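PDB 4HD1: squalene synthase HpnC from Alicyclobacillus acidocaldarius subsp. acidocaldarius, which probably acts in the formation of squalene from prenyl diphosphates. Local coordinates for residues Y184-T196 with G208-A220. Sequence-based numbering, arbitrary orientation.
Sequences YVPRADLEQFGAT and GVRRCIALEVDRA
NH1 of R219 is gripped by two carboxylates, one from each segment, and the cluster illustrates how a buried acid pair can share one cation. It donates to D189 OD2 at 2.6 Å, a salt bridge in which NH1 stands well above the carboxylate plane. Its second bond, to E216 OE1 one helical turn back at 2.8 Å, lies within the guanidinium plane and arrives on the syn side, though tilted out of the carboxylate plane. Both bonds are noticeably bent. The other oxygen of E216, OE2, lies 2.7 Å from D189 OD2. E216 reaches this place because its chain bends at chi2 (-50°), which also sets OE2 against CD of P186, the N-cap of helix 187-191. D189 itself is a knob in a hole formed by C212, L215, E216 and R219. W125, from helix 125-135, adds a cation-pi contact to R219 and touches both acids.

Beside this polar patch the packing turns apolar. The SG of C212, anti to its backbone N (chi1 176°), is met by V185 CG1 at 3.5 Å. L190 CD2 approaches it from the same side, at 3.8 Å. Farther along, R211 lays its CB over one face of the F193 ring, 3.8 Å from the centroid, a CH-pi contact, while L215 CD2 meets the ring edge. A Schellman motif with G194 at C-prime ends the short helix, and the chain then brings A195 CB against V209 CG2. The axes of 187-191 and 208-220 thus cross at 128° around a charged cluster with apolar flanks, where R219 would offset part of the negative charge and the acid pair may hold a proton.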
ATOM      1  N   TYR A 184     -13.383  -1.085  -8.686  1.00 82.85           N
ATOM      2  CA  TYR A 184     -12.802  -2.107  -7.820  1.00 78.37           C
ATOM      3  C   TYR A 184     -13.855  -2.959  -7.114  1.00 77.19           C
ATOM      4  O   TYR A 184     -13.539  -4.043  -6.609  1.00 77.59           O
ATOM      5  CB  TYR A 184     -11.846  -1.469  -6.802  1.00 74.25           C
ATOM      6  CG  TYR A 184     -10.597  -0.914  -7.444  1.00 69.29           C
ATOM      7  CD1 TYR A 184      -9.538  -1.755  -7.792  1.00 69.78           C
ATOM      8  CD2 TYR A 184     -10.478   0.446  -7.727  1.00 72.28           C
ATOM      9  CE1 TYR A 184      -8.391  -1.260  -8.399  1.00 69.26           C
ATOM     10  CE2 TYR A 184      -9.330   0.954  -8.329  1.00 71.45           C
ATOM     11  CZ  TYR A 184      -8.288   0.098  -8.661  1.00 69.18           C
ATOM     12  OH  TYR A 184      -7.147   0.590  -9.259  1.00 67.54           O
ATOM     13  N   VAL A 185     -15.096  -2.474  -7.079  1.00 73.19           N
ATOM     14  CA  VAL A 185     -16.195  -3.246  -6.494  1.00 76.28           C
ATOM     15  C   VAL A 185     -16.348  -4.532  -7.300  1.00 75.09           C
ATOM     16  O   VAL A 185     -16.511  -4.466  -8.511  1.00 79.20           O
ATOM     17  CB  VAL A 185     -17.525  -2.464  -6.487  1.00 75.90           C
ATOM     18  CG1 VAL A 185     -18.577  -3.231  -5.711  1.00 77.16           C
ATOM     19  CG2 VAL A 185     -17.340  -1.090  -5.869  1.00 78.09           C
ATOM     20  N   PRO A 186     -16.252  -5.703  -6.644  1.00 75.75           N
ATOM     21  CA  PRO A 186     -16.339  -6.968  -7.384  1.00 81.36           C
ATOM     22  C   PRO A 186     -17.686  -7.153  -8.090  1.00 90.95           C
ATOM     23  O   PRO A 186     -18.737  -6.815  -7.524  1.00 87.38           O
ATOM     24  CB  PRO A 186     -16.139  -8.027  -6.296  1.00 79.16           C
ATOM     25  CG  PRO A 186     -15.377  -7.321  -5.224  1.00 75.26           C
ATOM     26  CD  PRO A 186     -15.924  -5.925  -5.224  1.00 73.74           C
ATOM     27  N   ARG A 187     -17.634  -7.698  -9.305  0.50111.24           N
ATOM     28  CA  ARG A 187     -18.811  -7.895 -10.155  0.50 89.22           C
ATOM     29  C   ARG A 187     -19.831  -8.853  -9.528  0.50 76.49           C
ATOM     30  O   ARG A 187     -21.035  -8.600  -9.581  0.50 86.30           O
ATOM     31  CB  ARG A 187     -18.389  -8.389 -11.550  0.50 50.99           C
ATOM     32  CG  ARG A 187     -19.274  -7.894 -12.694  0.50 49.03           C
ATOM     33  CD  ARG A 187     -18.978  -8.593 -14.021  0.50 49.32           C
ATOM     34  NE  ARG A 187     -18.239  -7.753 -14.962  0.50 48.74           N
ATOM     35  CZ  ARG A 187     -16.926  -7.537 -14.905  0.50 47.76           C
ATOM     36  NH1 ARG A 187     -16.202  -8.097 -13.945  0.50 47.21           N
ATOM     37  NH2 ARG A 187     -16.342  -6.758 -15.804  0.50 47.44           N
ATOM     38  N   ALA A 188     -19.340  -9.937  -8.926  1.00 89.37           N
ATOM     39  CA  ALA A 188     -20.189 -10.951  -8.293  1.00 99.82           C
ATOM     40  C   ALA A 188     -20.879 -10.453  -7.025  1.00 99.59           C
ATOM     41  O   ALA A 188     -22.012 -10.837  -6.745  1.00101.47           O
ATOM     42  CB  ALA A 188     -19.390 -12.215  -8.009  1.00101.78           C
ATOM     43  N   ASP A 189     -20.200  -9.590  -6.271  1.00 96.63           N
ATOM     44  CA  ASP A 189     -20.774  -9.016  -5.050  1.00 97.46           C
ATOM     45  C   ASP A 189     -21.877  -8.004  -5.359  1.00 99.45           C
ATOM     46  O   ASP A 189     -22.788  -7.812  -4.551  1.00 96.99           O
ATOM     47  CB  ASP A 189     -19.694  -8.376  -4.172  1.00 93.21           C
ATOM     48  CG  ASP A 189     -18.633  -9.368  -3.720  1.00 98.64           C
ATOM     49  OD1 ASP A 189     -18.815 -10.588  -3.904  1.00100.97           O
ATOM     50  OD2 ASP A 189     -17.602  -8.924  -3.180  1.00 99.51           O
ATOM     51  N   LEU A 190     -21.792  -7.361  -6.523  1.00100.83           N
ATOM     52  CA  LEU A 190     -22.863  -6.483  -6.988  1.00102.40           C
ATOM     53  C   LEU A 190     -24.056  -7.294  -7.465  1.00106.34           C
ATOM     54  O   LEU A 190     -25.201  -6.968  -7.143  1.00109.80           O
ATOM     55  CB  LEU A 190     -22.376  -5.556  -8.099  1.00101.32           C
ATOM     56  CG  LEU A 190     -21.614  -4.316  -7.629  1.00103.27           C
ATOM     57  CD1 LEU A 190     -20.843  -3.689  -8.784  1.00103.42           C
ATOM     58  CD2 LEU A 190     -22.552  -3.304  -6.979  1.00102.86           C
ATOM     59  N   GLU A 191     -23.780  -8.355  -8.220  1.00107.20           N
ATOM     60  CA  GLU A 191     -24.822  -9.235  -8.754  1.00112.77           C
ATOM     61  C   GLU A 191     -25.518 -10.046  -7.667  1.00110.05           C
ATOM     62  O   GLU A 191     -26.699 -10.375  -7.802  1.00114.93           O
ATOM     63  CB  GLU A 191     -24.255 -10.161  -9.827  1.00108.04           C
ATOM     64  CG  GLU A 191     -23.920  -9.448 -11.125  1.00117.47           C
ATOM     65  CD  GLU A 191     -23.067 -10.287 -12.061  1.00114.84           C
ATOM     66  OE1 GLU A 191     -22.318 -11.164 -11.571  1.00124.63           O
ATOM     67  OE2 GLU A 191     -23.141 -10.058 -13.291  1.00137.45           O
ATOM     68  N   GLN A 192     -24.791 -10.354  -6.592  1.00101.10           N
ATOM     69  CA  GLN A 192     -25.359 -11.068  -5.450  1.00103.24           C
ATOM     70  C   GLN A 192     -26.562 -10.321  -4.876  1.00104.01           C
ATOM     71  O   GLN A 192     -27.493 -10.940  -4.370  1.00104.06           O
ATOM     72  CB  GLN A 192     -24.309 -11.277  -4.361  1.00102.80           C
ATOM     73  CG  GLN A 192     -24.744 -12.232  -3.261  1.00107.54           C
ATOM     74  CD  GLN A 192     -24.214 -11.832  -1.900  1.00116.92           C
ATOM     75  OE1 GLN A 192     -23.020 -11.583  -1.729  1.00119.73           O
ATOM     76  NE2 GLN A 192     -25.103 -11.773  -0.916  1.00121.16           N
ATOM     77  N   PHE A 193     -26.535  -8.992  -4.967  1.00107.19           N
ATOM     78  CA  PHE A 193     -27.647  -8.160  -4.507  1.00115.42           C
ATOM     79  C   PHE A 193     -28.462  -7.547  -5.654  1.00118.18           C
ATOM     80  O   PHE A 193     -29.134  -6.529  -5.474  1.00114.90           O
ATOM     81  CB  PHE A 193     -27.141  -7.069  -3.558  1.00119.25           C
ATOM     82  CG  PHE A 193     -26.487  -7.605  -2.318  1.00125.61           C
ATOM     83  CD1 PHE A 193     -27.255  -8.095  -1.265  1.00126.50           C
ATOM     84  CD2 PHE A 193     -25.101  -7.621  -2.201  1.00119.27           C
ATOM     85  CE1 PHE A 193     -26.654  -8.590  -0.120  1.00132.25           C
ATOM     86  CE2 PHE A 193     -24.494  -8.115  -1.059  1.00125.72           C
ATOM     87  CZ  PHE A 193     -25.272  -8.599  -0.017  1.00131.30           C
ATOM     88  N   GLY A 194     -28.404  -8.178  -6.824  1.00149.94           N
ATOM     89  CA  GLY A 194     -29.181  -7.748  -7.985  1.00145.21           C
ATOM     90  C   GLY A 194     -28.768  -6.413  -8.580  1.00136.76           C
ATOM     91  O   GLY A 194     -29.559  -5.763  -9.257  1.00129.92           O
ATOM     92  N   ALA A 195     -27.530  -5.998  -8.320  1.00131.77           N
ATOM     93  CA  ALA A 195     -26.988  -4.789  -8.927  1.00129.68           C
ATOM     94  C   ALA A 195     -25.959  -5.162  -9.991  1.00124.19           C
ATOM     95  O   ALA A 195     -25.559  -6.323 -10.096  1.00125.76           O
ATOM     96  CB  ALA A 195     -26.369  -3.889  -7.866  1.00120.28           C
ATOM     97  N   THR A 196     -25.545  -4.177 -10.790  1.00121.06           N
ATOM     98  CA  THR A 196     -24.547  -4.395 -11.833  1.00123.95           C
ATOM     99  C   THR A 196     -23.526  -3.267 -11.833  1.00118.87           C
ATOM    100  O   THR A 196     -23.702  -2.264 -11.138  1.00122.41           O
ATOM    101  CB  THR A 196     -25.193  -4.450 -13.226  1.00124.90           C
ATOM    102  OG1 THR A 196     -26.042  -3.308 -13.395  1.00118.17           O
ATOM    103  CG2 THR A 196     -26.003  -5.731 -13.407  1.00129.29           C
ATOM    104  N   GLY A 208     -29.256  -2.473  -3.978  1.00109.55           N
ATOM    105  CA  GLY A 208     -28.250  -3.486  -4.287  1.00112.30           C
ATOM    106  C   GLY A 208     -26.842  -2.948  -4.114  1.00106.16           C
ATOM    107  O   GLY A 208     -25.993  -3.595  -3.493  1.00100.32           O
ATOM    108  N   VAL A 209     -26.608  -1.757  -4.664  1.00104.06           N
ATOM    109  CA  VAL A 209     -25.334  -1.052  -4.527  1.00104.82           C
ATOM    110  C   VAL A 209     -24.971  -0.858  -3.054  1.00103.10           C
ATOM    111  O   VAL A 209     -23.869  -1.209  -2.637  1.00 96.42           O
ATOM    112  CB  VAL A 209     -25.352   0.307  -5.269  1.00107.29           C
ATOM    113  CG1 VAL A 209     -24.168   1.179  -4.866  1.00101.16           C
ATOM    114  CG2 VAL A 209     -25.354   0.091  -6.774  1.00111.00           C
ATOM    115  N   ARG A 210     -25.912  -0.322  -2.277  1.00101.99           N
ATOM    116  CA  ARG A 210     -25.702  -0.040  -0.854  1.00 99.92           C
ATOM    117  C   ARG A 210     -25.410  -1.299  -0.036  1.00 96.52           C
ATOM    118  O   ARG A 210     -24.566  -1.274   0.863  1.00 95.10           O
ATOM    119  CB  ARG A 210     -26.896   0.722  -0.275  1.00 95.28           C
ATOM    120  CG  ARG A 210     -26.984   2.168  -0.740  1.00 95.98           C
ATOM    121  CD  ARG A 210     -28.330   2.783  -0.395  1.00103.40           C
ATOM    122  NE  ARG A 210     -28.451   4.152  -0.899  1.00109.30           N
ATOM    123  CZ  ARG A 210     -28.216   5.251  -0.182  1.00109.37           C
ATOM    124  NH1 ARG A 210     -27.847   5.164   1.090  1.00110.68           N
ATOM    125  NH2 ARG A 210     -28.356   6.447  -0.740  1.00 99.93           N
ATOM    126  N   ARG A 211     -26.099  -2.392  -0.361  1.00 94.72           N
ATOM    127  CA  ARG A 211     -25.868  -3.684   0.288  1.00 96.32           C
ATOM    128  C   ARG A 211     -24.522  -4.293  -0.091  1.00 94.26           C
ATOM    129  O   ARG A 211     -23.893  -4.967   0.724  1.00 98.64           O
ATOM    130  CB  ARG A 211     -26.994  -4.668  -0.029  1.00100.78           C
ATOM    131  CG  ARG A 211     -28.244  -4.460   0.804  1.00110.39           C
ATOM    132  CD  ARG A 211     -29.284  -5.535   0.539  1.00116.66           C
ATOM    133  NE  ARG A 211     -30.462  -5.353   1.385  1.00127.02           N
ATOM    134  CZ  ARG A 211     -31.520  -4.610   1.066  1.00135.78           C
ATOM    135  NH1 ARG A 211     -31.572  -3.966  -0.096  1.00130.90           N
ATOM    136  NH2 ARG A 211     -32.534  -4.510   1.914  1.00132.86           N
ATOM    137  N   CYS A 212     -24.085  -4.056  -1.324  1.00 91.76           N
ATOM    138  CA  CYS A 212     -22.779  -4.528  -1.777  1.00 90.77           C
ATOM    139  C   CYS A 212     -21.626  -3.796  -1.086  1.00 86.05           C
ATOM    140  O   CYS A 212     -20.657  -4.427  -0.653  1.00 83.22           O
ATOM    141  CB  CYS A 212     -22.646  -4.393  -3.289  1.00 89.66           C
ATOM    142  SG  CYS A 212     -21.009  -4.863  -3.882  1.00 88.52           S
ATOM    143  N   ILE A 213     -21.733  -2.470  -1.003  1.00 80.89           N
ATOM    144  CA  ILE A 213     -20.779  -1.644  -0.267  1.00 83.46           C
ATOM    145  C   ILE A 213     -20.709  -2.122   1.189  1.00 83.90           C
ATOM    146  O   ILE A 213     -19.618  -2.304   1.733  1.00 82.09           O
ATOM    147  CB  ILE A 213     -21.150  -0.139  -0.318  1.00 86.02           C
ATOM    148  CG1 ILE A 213     -21.368   0.350  -1.763  1.00 86.47           C
ATOM    149  CG2 ILE A 213     -20.108   0.708   0.403  1.00 85.07           C
ATOM    150  CD1 ILE A 213     -20.127   0.474  -2.629  1.00 84.02           C
ATOM    151  N   ALA A 214     -21.876  -2.348   1.796  1.00 83.00           N
ATOM    152  CA  ALA A 214     -21.964  -2.863   3.167  1.00 84.70           C
ATOM    153  C   ALA A 214     -21.228  -4.186   3.340  1.00 82.06           C
ATOM    154  O   ALA A 214     -20.523  -4.369   4.325  1.00 82.06           O
ATOM    155  CB  ALA A 214     -23.417  -2.990   3.609  1.00 87.79           C
ATOM    156  N   LEU A 215     -21.376  -5.093   2.377  1.00 79.95           N
ATOM    157  CA  LEU A 215     -20.663  -6.368   2.414  1.00 83.65           C
ATOM    158  C   LEU A 215     -19.141  -6.179   2.427  1.00 83.59           C
ATOM    159  O   LEU A 215     -18.433  -6.876   3.159  1.00 87.24           O
ATOM    160  CB  LEU A 215     -21.070  -7.258   1.237  1.00 81.41           C
ATOM    161  CG  LEU A 215     -20.414  -8.644   1.196  1.00 83.59           C
ATOM    162  CD1 LEU A 215     -20.868  -9.506   2.369  1.00 86.26           C
ATOM    163  CD2 LEU A 215     -20.679  -9.345  -0.128  1.00 85.50           C
ATOM    164  N   GLU A 216     -18.651  -5.239   1.620  1.00 80.77           N
ATOM    165  CA  GLU A 216     -17.214  -4.944   1.558  1.00 80.47           C
ATOM    166  C   GLU A 216     -16.715  -4.329   2.863  1.00 78.83           C
ATOM    167  O   GLU A 216     -15.664  -4.716   3.380  1.00 78.17           O
ATOM    168  CB  GLU A 216     -16.872  -4.021   0.375  1.00 77.30           C
ATOM    169  CG  GLU A 216     -17.448  -4.428  -0.980  1.00 76.86           C
ATOM    170  CD  GLU A 216     -17.197  -5.883  -1.360  1.00 81.02           C
ATOM    171  OE1 GLU A 216     -16.425  -6.590  -0.679  1.00 84.51           O
ATOM    172  OE2 GLU A 216     -17.783  -6.328  -2.362  1.00 82.58           O
ATOM    173  N   VAL A 217     -17.485  -3.374   3.384  1.00 75.94           N
ATOM    174  CA  VAL A 217     -17.194  -2.734   4.661  1.00 75.18           C
ATOM    175  C   VAL A 217     -17.039  -3.778   5.774  1.00 76.93           C
ATOM    176  O   VAL A 217     -16.062  -3.737   6.526  1.00 77.47           O
ATOM    177  CB  VAL A 217     -18.268  -1.679   5.017  1.00 74.72           C
ATOM    178  CG1 VAL A 217     -18.097  -1.173   6.448  1.00 75.18           C
ATOM    179  CG2 VAL A 217     -18.213  -0.521   4.029  1.00 70.79           C
ATOM    180  N   ASP A 218     -17.983  -4.719   5.849  1.00 74.73           N
ATOM    181  CA  ASP A 218     -17.936  -5.815   6.823  1.00 77.92           C
ATOM    182  C   ASP A 218     -16.686  -6.676   6.665  1.00 75.72           C
ATOM    183  O   ASP A 218     -16.057  -7.042   7.658  1.00 77.74           O
ATOM    184  CB  ASP A 218     -19.179  -6.712   6.709  1.00 79.22           C
ATOM    185  CG  ASP A 218     -20.475  -5.997   7.080  1.00 80.00           C
ATOM    186  OD1 ASP A 218     -20.445  -4.799   7.438  1.00 72.39           O
ATOM    187  OD2 ASP A 218     -21.538  -6.652   7.007  1.00 82.78           O
ATOM    188  N   ARG A 219     -16.341  -7.005   5.419  1.00 74.69           N
ATOM    189  CA  ARG A 219     -15.155  -7.808   5.118  1.00 78.78           C
ATOM    190  C   ARG A 219     -13.886  -7.128   5.628  1.00 75.89           C
ATOM    191  O   ARG A 219     -13.009  -7.779   6.213  1.00 73.09           O
ATOM    192  CB  ARG A 219     -15.029  -8.042   3.614  1.00 82.21           C
ATOM    193  CG  ARG A 219     -15.974  -9.083   3.042  1.00 89.15           C
ATOM    194  CD  ARG A 219     -15.542  -9.429   1.628  1.00 91.96           C
ATOM    195  NE  ARG A 219     -16.307 -10.528   1.042  1.00 92.96           N
ATOM    196  CZ  ARG A 219     -17.075 -10.419  -0.038  1.00100.55           C
ATOM    197  NH1 ARG A 219     -17.192  -9.257  -0.667  1.00 98.35           N
ATOM    198  NH2 ARG A 219     -17.729 -11.478  -0.494  1.00106.51           N
ATOM    199  N   ALA A 220     -13.813  -5.815   5.402  1.00 71.57           N
ATOM    200  CA  ALA A 220     -12.665  -4.999   5.795  1.00 68.55           C
ATOM    201  C   ALA A 220     -12.596  -4.842   7.314  1.00 69.14           C
ATOM    202  O   ALA A 220     -11.512  -4.904   7.901  1.00 64.23           O
ATOM    203  CB  ALA A 220     -12.702  -3.639   5.101  1.00 60.43           C
TER